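Local coordinates for intracellular serine protease (Bacillus licheniformis, PDB 4ZOQ), which probably acts as a subtilisin-like serine endopeptidase that cleaves lanthipeptide precursors at a specific sequence, at residues Gly203-Tyr214 and Ile221-Glu232; Leu19-Ala27 and Arg241-Thr249. All blocks are in the same frame, centred on the assembly; numbering follows the deposited sequence.

How the interactions relate
Along the chain the order is 19-27, 203-214, 221-232, 241-249, so both segments of interaction 1 fall between those of interaction 2. The centres of the two contacts lie about 13 Å apart. Interaction 1 joins the last two strands of the large, mostly parallel sheet; interaction 2 sets helix 24-30 and the 3-10 segment before it against strand 246-249, half of a separate two-stranded antiparallel sheet. The contacts touch directly: Leu230 O faces Arg241 N and Tyr229 N faces Asp244 O, both probable hydrogen bonds; Lys207 makes a cation-pi contact with Trp24, and its NZ gives a weak hydrogen bond to Thr243 O. The N-terminal part of the chain is thereby packed onto the subtilase fold beside its main sheet's edge.

Interaction 1. Residues Gly203-Tyr214 and Ile221-Glu232; sequences GSNMKSNNISPY and IEFTAPGGYLGE
At one end of the subtilisin-type sheet the parallel strands 200-205 and 221-226 pair through Gly203-Asn205 and Thr224-Pro226, and the loops leaving them stay in contact. Gly203 N gives its hydrogen to Phe223 O at 2.9 Å, Gly203 O takes the N-H of Ala225, and Asn205 N donates to Ala225 O. Gly228 N carries the pairing past the strand by bonding Asn205 O, to which Gly227 N adds a weak bond. Thr224 OG1, facing Gly203, is buried without a polar partner. Ser204 OG packs 3.1 Å from Gly227 CA, where there is no side chain.

Beyond the strands two tyrosines meet. Tyr214 OH donates to Gly228 O over 2.9 Å, and that oxygen lies at the ring's edge, in its plane. The same edge points at the face of Tyr229 in an offset edge-to-face pair, planes 60° apart, with Tyr214 CD2 3.3 Å from Tyr229 CD1. Pro213 CG comes up to Tyr229 CD2, while the Met206 chain, bent at both chi2 and chi3, brings SD to 3.5 Å from Tyr229 CB. The hydroxyl of Tyr229 is tied to Asp235.

Glu232 bends back at chi2 (-79°), which carries its carboxylate in to the type I beta turn Met206-Asn209 and the residue after it. Ser208 OG donates to Glu232 OE2 at 2.6 Å, from above the carboxylate plane, and a water bridges that oxygen to Ser208 N. The second oxygen has its own donor: Asn210 ND2 reaches Glu232 OE1 at 3.2 Å in a nearly straight bond, again from above the plane, with amide and carboxylate planes 73° apart.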
# COMPACT_ATOMS: atom_id res chain seq x y z
N GLY B 203 2.86 10.52 1.44
CA GLY B 203 3.97 10.81 2.33
C GLY B 203 3.56 10.83 3.79
O GLY B 203 2.40 10.63 4.13
N SER B 204 4.52 11.08 4.67
CA SER B 204 4.27 10.95 6.09
C SER B 204 4.52 12.27 6.83
O SER B 204 5.57 12.87 6.64
CB SER B 204 5.15 9.85 6.68
OG SER B 204 5.08 9.86 8.11
N ASN B 205 3.57 12.74 7.64
CA ASN B 205 3.82 13.92 8.45
C ASN B 205 3.97 13.55 9.95
O ASN B 205 3.67 12.43 10.38
CB ASN B 205 2.73 15.01 8.25
CG ASN B 205 1.33 14.58 8.73
OD1 ASN B 205 0.52 14.08 7.96
ND2 ASN B 205 1.06 14.76 10.02
N MET B 206 4.41 14.53 10.72
CA MET B 206 4.64 14.38 12.15
C MET B 206 3.43 14.85 12.93
O MET B 206 2.52 15.46 12.36
CB MET B 206 5.84 15.22 12.56
CG MET B 206 7.05 14.91 11.78
SD MET B 206 7.72 13.31 12.20
CE MET B 206 8.28 13.65 13.87
N LYS B 207 3.47 14.64 14.25
CA LYS B 207 2.40 15.11 15.13
C LYS B 207 2.24 16.62 14.99
O LYS B 207 1.13 17.12 14.97
CB LYS B 207 2.71 14.76 16.58
CG LYS B 207 1.70 15.28 17.59
CD LYS B 207 2.22 15.03 19.01
CE LYS B 207 2.18 13.56 19.37
NZ LYS B 207 2.47 13.35 20.79
N SER B 208 3.34 17.33 14.79
CA SER B 208 3.31 18.79 14.65
C SER B 208 2.82 19.23 13.29
O SER B 208 2.61 20.42 13.07
CB SER B 208 4.71 19.35 14.86
OG SER B 208 5.55 18.90 13.81
N ASN B 209 2.65 18.26 12.39
CA ASN B 209 2.26 18.46 10.99
C ASN B 209 3.43 18.85 10.09
O ASN B 209 3.22 19.02 8.89
CB ASN B 209 1.12 19.47 10.80
CG ASN B 209 -0.19 18.92 11.28
OD1 ASN B 209 -0.41 17.71 11.21
ND2 ASN B 209 -1.10 19.80 11.67
N ASN B 210 4.62 18.99 10.67
CA ASN B 210 5.82 19.08 9.84
C ASN B 210 6.02 17.76 9.08
O ASN B 210 5.66 16.69 9.56
CB ASN B 210 7.07 19.35 10.67
CG ASN B 210 7.08 20.73 11.29
OD1 ASN B 210 6.43 21.67 10.80
ND2 ASN B 210 7.85 20.88 12.37
N ILE B 211 6.64 17.83 7.91
CA ILE B 211 6.85 16.59 7.17
C ILE B 211 7.81 15.73 7.97
O ILE B 211 8.70 16.26 8.64
CB ILE B 211 7.41 16.85 5.74
CG1 ILE B 211 7.15 15.63 4.83
CG2 ILE B 211 8.92 17.22 5.79
CD1 ILE B 211 5.69 15.50 4.39
N SER B 212 7.61 14.42 7.94
CA SER B 212 8.58 13.50 8.52
C SER B 212 9.85 13.67 7.70
O SER B 212 9.77 13.78 6.48
CB SER B 212 8.10 12.05 8.49
OG SER B 212 6.88 11.86 9.22
N PRO B 213 11.01 13.73 8.36
CA PRO B 213 12.29 13.96 7.67
C PRO B 213 12.60 12.93 6.59
O PRO B 213 13.27 13.25 5.61
CB PRO B 213 13.33 13.89 8.80
CG PRO B 213 12.55 14.18 10.07
CD PRO B 213 11.15 13.66 9.83
N TYR B 214 12.15 11.70 6.78
CA TYR B 214 12.45 10.62 5.84
C TYR B 214 11.52 10.65 4.64
O TYR B 214 11.74 9.98 3.64
CB TYR B 214 12.35 9.27 6.54
CG TYR B 214 10.99 9.06 7.17
CD1 TYR B 214 9.92 8.68 6.39
CD2 TYR B 214 10.79 9.22 8.55
CE1 TYR B 214 8.66 8.50 6.93
CE2 TYR B 214 9.51 9.01 9.12
CZ TYR B 214 8.45 8.65 8.28
OH TYR B 214 7.18 8.44 8.74
N ILE B 221 3.72 13.37 -5.00
CA ILE B 221 3.07 13.29 -3.70
C ILE B 221 1.67 13.90 -3.80
O ILE B 221 1.54 15.04 -4.27
CB ILE B 221 3.80 14.05 -2.62
CG1 ILE B 221 5.28 13.71 -2.55
CG2 ILE B 221 3.08 13.85 -1.27
CD1 ILE B 221 5.60 12.34 -2.12
N GLU B 222 0.64 13.16 -3.40
CA GLU B 222 -0.72 13.68 -3.47
C GLU B 222 -1.30 13.98 -2.13
O GLU B 222 -2.09 14.92 -1.98
CB GLU B 222 -1.67 12.71 -4.18
CG GLU B 222 -1.46 12.68 -5.65
CD GLU B 222 -2.65 12.14 -6.37
OE1 GLU B 222 -3.75 12.68 -6.13
OE2 GLU B 222 -2.49 11.17 -7.14
N PHE B 223 -0.94 13.15 -1.15
CA PHE B 223 -1.43 13.33 0.19
C PHE B 223 -0.36 12.97 1.19
O PHE B 223 0.65 12.36 0.89
CB PHE B 223 -2.64 12.47 0.49
CG PHE B 223 -3.83 12.75 -0.36
CD1 PHE B 223 -4.60 13.88 -0.14
CD2 PHE B 223 -4.21 11.84 -1.35
CE1 PHE B 223 -5.71 14.12 -0.90
CE2 PHE B 223 -5.32 12.07 -2.12
CZ PHE B 223 -6.08 13.22 -1.90
N THR B 224 -0.67 13.32 2.42
CA THR B 224 0.15 13.04 3.55
C THR B 224 -0.72 12.43 4.66
O THR B 224 -1.96 12.60 4.67
CB THR B 224 0.86 14.38 3.92
OG1 THR B 224 2.23 14.33 3.50
CG2 THR B 224 0.76 14.71 5.31
N ALA B 225 -0.11 11.66 5.56
CA ALA B 225 -0.83 11.18 6.74
C ALA B 225 0.16 11.02 7.90
O ALA B 225 1.37 10.92 7.68
CB ALA B 225 -1.55 9.87 6.44
N PRO B 226 -0.35 11.07 9.15
CA PRO B 226 0.60 11.00 10.27
C PRO B 226 1.29 9.64 10.46
O PRO B 226 0.73 8.70 11.04
CB PRO B 226 -0.29 11.35 11.48
CG PRO B 226 -1.70 11.11 11.05
CD PRO B 226 -1.72 11.41 9.58
N GLY B 227 2.51 9.55 9.96
CA GLY B 227 3.33 8.36 10.12
C GLY B 227 4.47 8.53 11.13
O GLY B 227 5.28 7.62 11.29
N GLY B 228 4.63 9.72 11.72
CA GLY B 228 5.53 9.87 12.84
C GLY B 228 7.00 9.74 12.52
O GLY B 228 7.40 9.60 11.36
N TYR B 229 7.83 9.89 13.55
CA TYR B 229 9.24 9.58 13.41
C TYR B 229 9.84 9.38 14.80
O TYR B 229 9.13 9.43 15.81
CB TYR B 229 10.00 10.64 12.61
CG TYR B 229 11.43 10.23 12.27
CD1 TYR B 229 11.72 8.97 11.73
CD2 TYR B 229 12.48 11.14 12.40
CE1 TYR B 229 13.04 8.62 11.37
CE2 TYR B 229 13.78 10.81 12.03
CZ TYR B 229 14.06 9.54 11.53
OH TYR B 229 15.36 9.25 11.19
N LEU B 230 11.14 9.13 14.84
CA LEU B 230 11.83 8.90 16.09
C LEU B 230 11.90 10.20 16.90
O LEU B 230 11.90 10.16 18.13
CB LEU B 230 13.24 8.38 15.81
CG LEU B 230 13.35 7.00 15.15
CD1 LEU B 230 14.70 6.83 14.47
CD2 LEU B 230 13.13 5.91 16.20
N GLY B 231 11.86 11.34 16.21
CA GLY B 231 11.86 12.63 16.87
C GLY B 231 11.80 13.71 15.83
O GLY B 231 12.14 13.44 14.68
N GLU B 232 11.44 14.94 16.20
CA GLU B 232 11.35 16.02 15.20
C GLU B 232 12.70 16.38 14.65
O GLU B 232 12.83 16.76 13.48
CB GLU B 232 10.77 17.29 15.81
CG GLU B 232 9.28 17.34 15.94
CD GLU B 232 8.57 17.66 14.65
OE1 GLU B 232 9.14 18.35 13.77
OE2 GLU B 232 7.39 17.27 14.56
O HOH W 1 5.69 16.31 16.32

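Interaction 2. Residues Leu19-Ala27 and Arg241-Thr249; sequences LKEYLWFAA and RVTDLVLTT
Trp24 meets the backbone of Thr243-Leu245 with the pyrrole side of its indole. CB leaves the first turn of helix 24-30 and chi1 (59°) sets CG between the backbone N and the carbonyl carbon, which swings the ring across to the 241-249 segment. CD1 comes to 3.5 Å from Thr243 O. NE1, the next atom, donates to Leu245 O at 2.9 Å with an N-H...O angle of 153°, from above that carbonyl's plane. Thr243 O is also near NE1, but the angle is too poor for a bond. Further round, CZ2 packs on Val246 CG1 at 3.6 Å and has Asp244 O beside its edge. Lys207 makes a cation-pi contact with the indole. With an alanine here, Leu245 O would probably lose this indole donor, Val246 CG1 its aromatic neighbour and Lys207 its cation-pi partner.

Strand 246-249 pairs antiparallel with 269-272 in a small sheet of the subtilase fold, and the N-terminal helix lies against it. Phe25 CD1 presses on Val246 CB at 3.5 Å, the two side chains at about a right angle, and Phe25 CE1 comes equally close, 3.5 Å, to Leu247 O. Both side chains also touch Met93 of helix 86-97 and, in helix 275-297, Gln281 from Phe25 and Leu277 from Val246; the predicted catalytic His86 and Ser276 belong to these two helices.

Before the helix, Leu247 N donates to Tyr22 O over 3.0 Å, approaching from above the carbonyl plane. Leu247 CB rests 3.9 Å from Tyr22 CB and also packs on Leu23 CG. The Tyr22 ring turns its CD1 edge toward Val242 O.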
# COMPACT_ATOMS: atom_id res chain seq x y z
N LEU B 19 -1.79 3.26 26.51
CA LEU B 19 -1.39 3.07 25.13
C LEU B 19 -2.08 4.07 24.19
O LEU B 19 -1.67 4.24 23.05
CB LEU B 19 -1.65 1.65 24.68
CG LEU B 19 -0.86 0.61 25.46
CD1 LEU B 19 -1.05 -0.75 24.82
CD2 LEU B 19 0.61 0.98 25.58
N LYS B 20 -3.14 4.72 24.66
CA LYS B 20 -3.83 5.73 23.86
C LYS B 20 -2.90 6.88 23.50
O LYS B 20 -3.07 7.53 22.48
CB LYS B 20 -5.06 6.26 24.59
CG LYS B 20 -6.14 5.20 24.77
CD LYS B 20 -7.36 5.73 25.53
CE LYS B 20 -8.44 4.65 25.58
NZ LYS B 20 -9.56 4.99 26.50
N GLU B 21 -1.88 7.12 24.33
CA GLU B 21 -0.94 8.19 24.03
C GLU B 21 -0.24 8.01 22.66
O GLU B 21 0.10 8.99 22.01
CB GLU B 21 0.11 8.29 25.14
CG GLU B 21 -0.41 8.97 26.36
CD GLU B 21 -0.93 10.35 26.06
OE1 GLU B 21 -0.19 11.14 25.42
OE2 GLU B 21 -2.09 10.62 26.44
N TYR B 22 0.01 6.76 22.28
CA TYR B 22 0.75 6.43 21.06
C TYR B 22 -0.17 6.32 19.86
O TYR B 22 0.28 6.11 18.72
CB TYR B 22 1.52 5.11 21.26
CG TYR B 22 2.36 5.08 22.53
CD1 TYR B 22 3.47 5.91 22.68
CD2 TYR B 22 2.04 4.23 23.57
CE1 TYR B 22 4.22 5.89 23.83
CE2 TYR B 22 2.79 4.19 24.71
CZ TYR B 22 3.88 5.02 24.85
OH TYR B 22 4.62 4.97 26.02
N LEU B 23 -1.47 6.47 20.11
CA LEU B 23 -2.48 6.45 19.07
C LEU B 23 -2.97 7.87 18.77
O LEU B 23 -4.08 8.06 18.26
CB LEU B 23 -3.64 5.55 19.49
CG LEU B 23 -3.44 4.03 19.28
CD1 LEU B 23 -4.39 3.22 20.15
CD2 LEU B 23 -3.65 3.66 17.83
N TRP B 24 -2.13 8.86 19.11
CA TRP B 24 -2.41 10.27 18.85
C TRP B 24 -2.79 10.48 17.40
O TRP B 24 -3.72 11.27 17.12
CB TRP B 24 -1.20 11.16 19.19
CG TRP B 24 0.05 10.82 18.42
CD1 TRP B 24 1.06 9.97 18.81
CD2 TRP B 24 0.40 11.29 17.11
NE1 TRP B 24 2.03 9.92 17.83
CE2 TRP B 24 1.65 10.71 16.78
CE3 TRP B 24 -0.21 12.16 16.19
CZ2 TRP B 24 2.29 10.96 15.57
CZ3 TRP B 24 0.41 12.39 14.97
CH2 TRP B 24 1.66 11.79 14.67
N PHE B 25 -2.12 9.77 16.48
CA PHE B 25 -2.44 9.86 15.05
C PHE B 25 -3.88 9.38 14.78
O PHE B 25 -4.58 9.95 13.93
CB PHE B 25 -1.43 9.08 14.19
CG PHE B 25 -1.59 7.58 14.27
CD1 PHE B 25 -0.97 6.85 15.28
CD2 PHE B 25 -2.41 6.90 13.37
CE1 PHE B 25 -1.15 5.48 15.37
CE2 PHE B 25 -2.59 5.53 13.46
CZ PHE B 25 -1.98 4.82 14.46
N ALA B 26 -4.33 8.35 15.49
CA ALA B 26 -5.67 7.80 15.25
C ALA B 26 -6.74 8.73 15.81
O ALA B 26 -7.76 8.98 15.15
CB ALA B 26 -5.82 6.40 15.84
N ALA B 27 -6.48 9.28 16.99
CA ALA B 27 -7.37 10.27 17.59
C ALA B 27 -7.48 11.50 16.68
O ALA B 27 -8.56 12.06 16.53
CB ALA B 27 -6.89 10.68 18.98
N ARG B 241 11.91 10.92 20.67
CA ARG B 241 10.73 11.33 21.43
C ARG B 241 9.69 10.32 21.08
O ARG B 241 9.22 10.25 19.94
CB ARG B 241 10.35 12.78 21.09
CG ARG B 241 11.62 13.60 21.21
CD ARG B 241 11.71 14.89 20.44
NE ARG B 241 13.13 15.23 20.36
CZ ARG B 241 13.71 15.88 19.36
NH1 ARG B 241 12.98 16.34 18.37
NH2 ARG B 241 15.02 16.10 19.37
N VAL B 242 9.31 9.53 22.07
CA VAL B 242 8.51 8.35 21.82
C VAL B 242 7.09 8.74 21.47
O VAL B 242 6.34 7.93 20.89
CB VAL B 242 8.51 7.43 23.04
CG1 VAL B 242 9.92 6.84 23.23
CG2 VAL B 242 8.09 8.21 24.28
N THR B 243 6.75 9.98 21.81
CA THR B 243 5.45 10.54 21.48
C THR B 243 5.35 10.97 20.02
O THR B 243 4.26 11.28 19.55
CB THR B 243 5.14 11.80 22.36
OG1 THR B 243 6.15 12.80 22.17
CG2 THR B 243 5.05 11.42 23.85
N ASP B 244 6.48 10.96 19.31
CA ASP B 244 6.50 11.26 17.89
C ASP B 244 6.33 10.02 17.04
O ASP B 244 6.11 10.14 15.84
CB ASP B 244 7.78 12.00 17.49
CG ASP B 244 7.70 13.52 17.76
OD1 ASP B 244 6.59 13.99 18.07
OD2 ASP B 244 8.73 14.23 17.67
N LEU B 245 6.44 8.85 17.67
CA LEU B 245 6.22 7.55 17.01
C LEU B 245 4.74 7.16 17.01
O LEU B 245 3.94 7.75 17.74
CB LEU B 245 7.06 6.48 17.70
CG LEU B 245 8.59 6.54 17.55
CD1 LEU B 245 9.35 5.65 18.57
CD2 LEU B 245 8.95 6.11 16.10
N VAL B 246 4.37 6.16 16.21
CA VAL B 246 2.98 5.76 16.14
C VAL B 246 2.82 4.30 16.52
O VAL B 246 3.70 3.47 16.24
CB VAL B 246 2.37 6.02 14.71
CG1 VAL B 246 2.40 7.52 14.42
CG2 VAL B 246 3.07 5.22 13.60
N LEU B 247 1.72 3.97 17.20
CA LEU B 247 1.48 2.58 17.55
C LEU B 247 1.03 1.79 16.32
O LEU B 247 0.29 2.29 15.48
CB LEU B 247 0.45 2.46 18.68
CG LEU B 247 0.53 1.14 19.48
CD1 LEU B 247 1.85 1.07 20.21
CD2 LEU B 247 -0.62 0.97 20.46
N THR B 248 1.46 0.54 16.25
CA THR B 248 1.06 -0.40 15.20
C THR B 248 0.59 -1.73 15.81
O THR B 248 1.06 -2.16 16.89
CB THR B 248 2.24 -0.72 14.25
OG1 THR B 248 3.33 -1.31 15.00
CG2 THR B 248 2.74 0.53 13.59
N THR B 249 -0.29 -2.40 15.11
CA THR B 249 -0.57 -3.79 15.43
C THR B 249 0.60 -4.59 14.89
O THR B 249 1.06 -4.39 13.77
CB THR B 249 -1.89 -4.28 14.86
OG1 THR B 249 -1.99 -3.87 13.50
CG2 THR B 249 -3.07 -3.68 15.62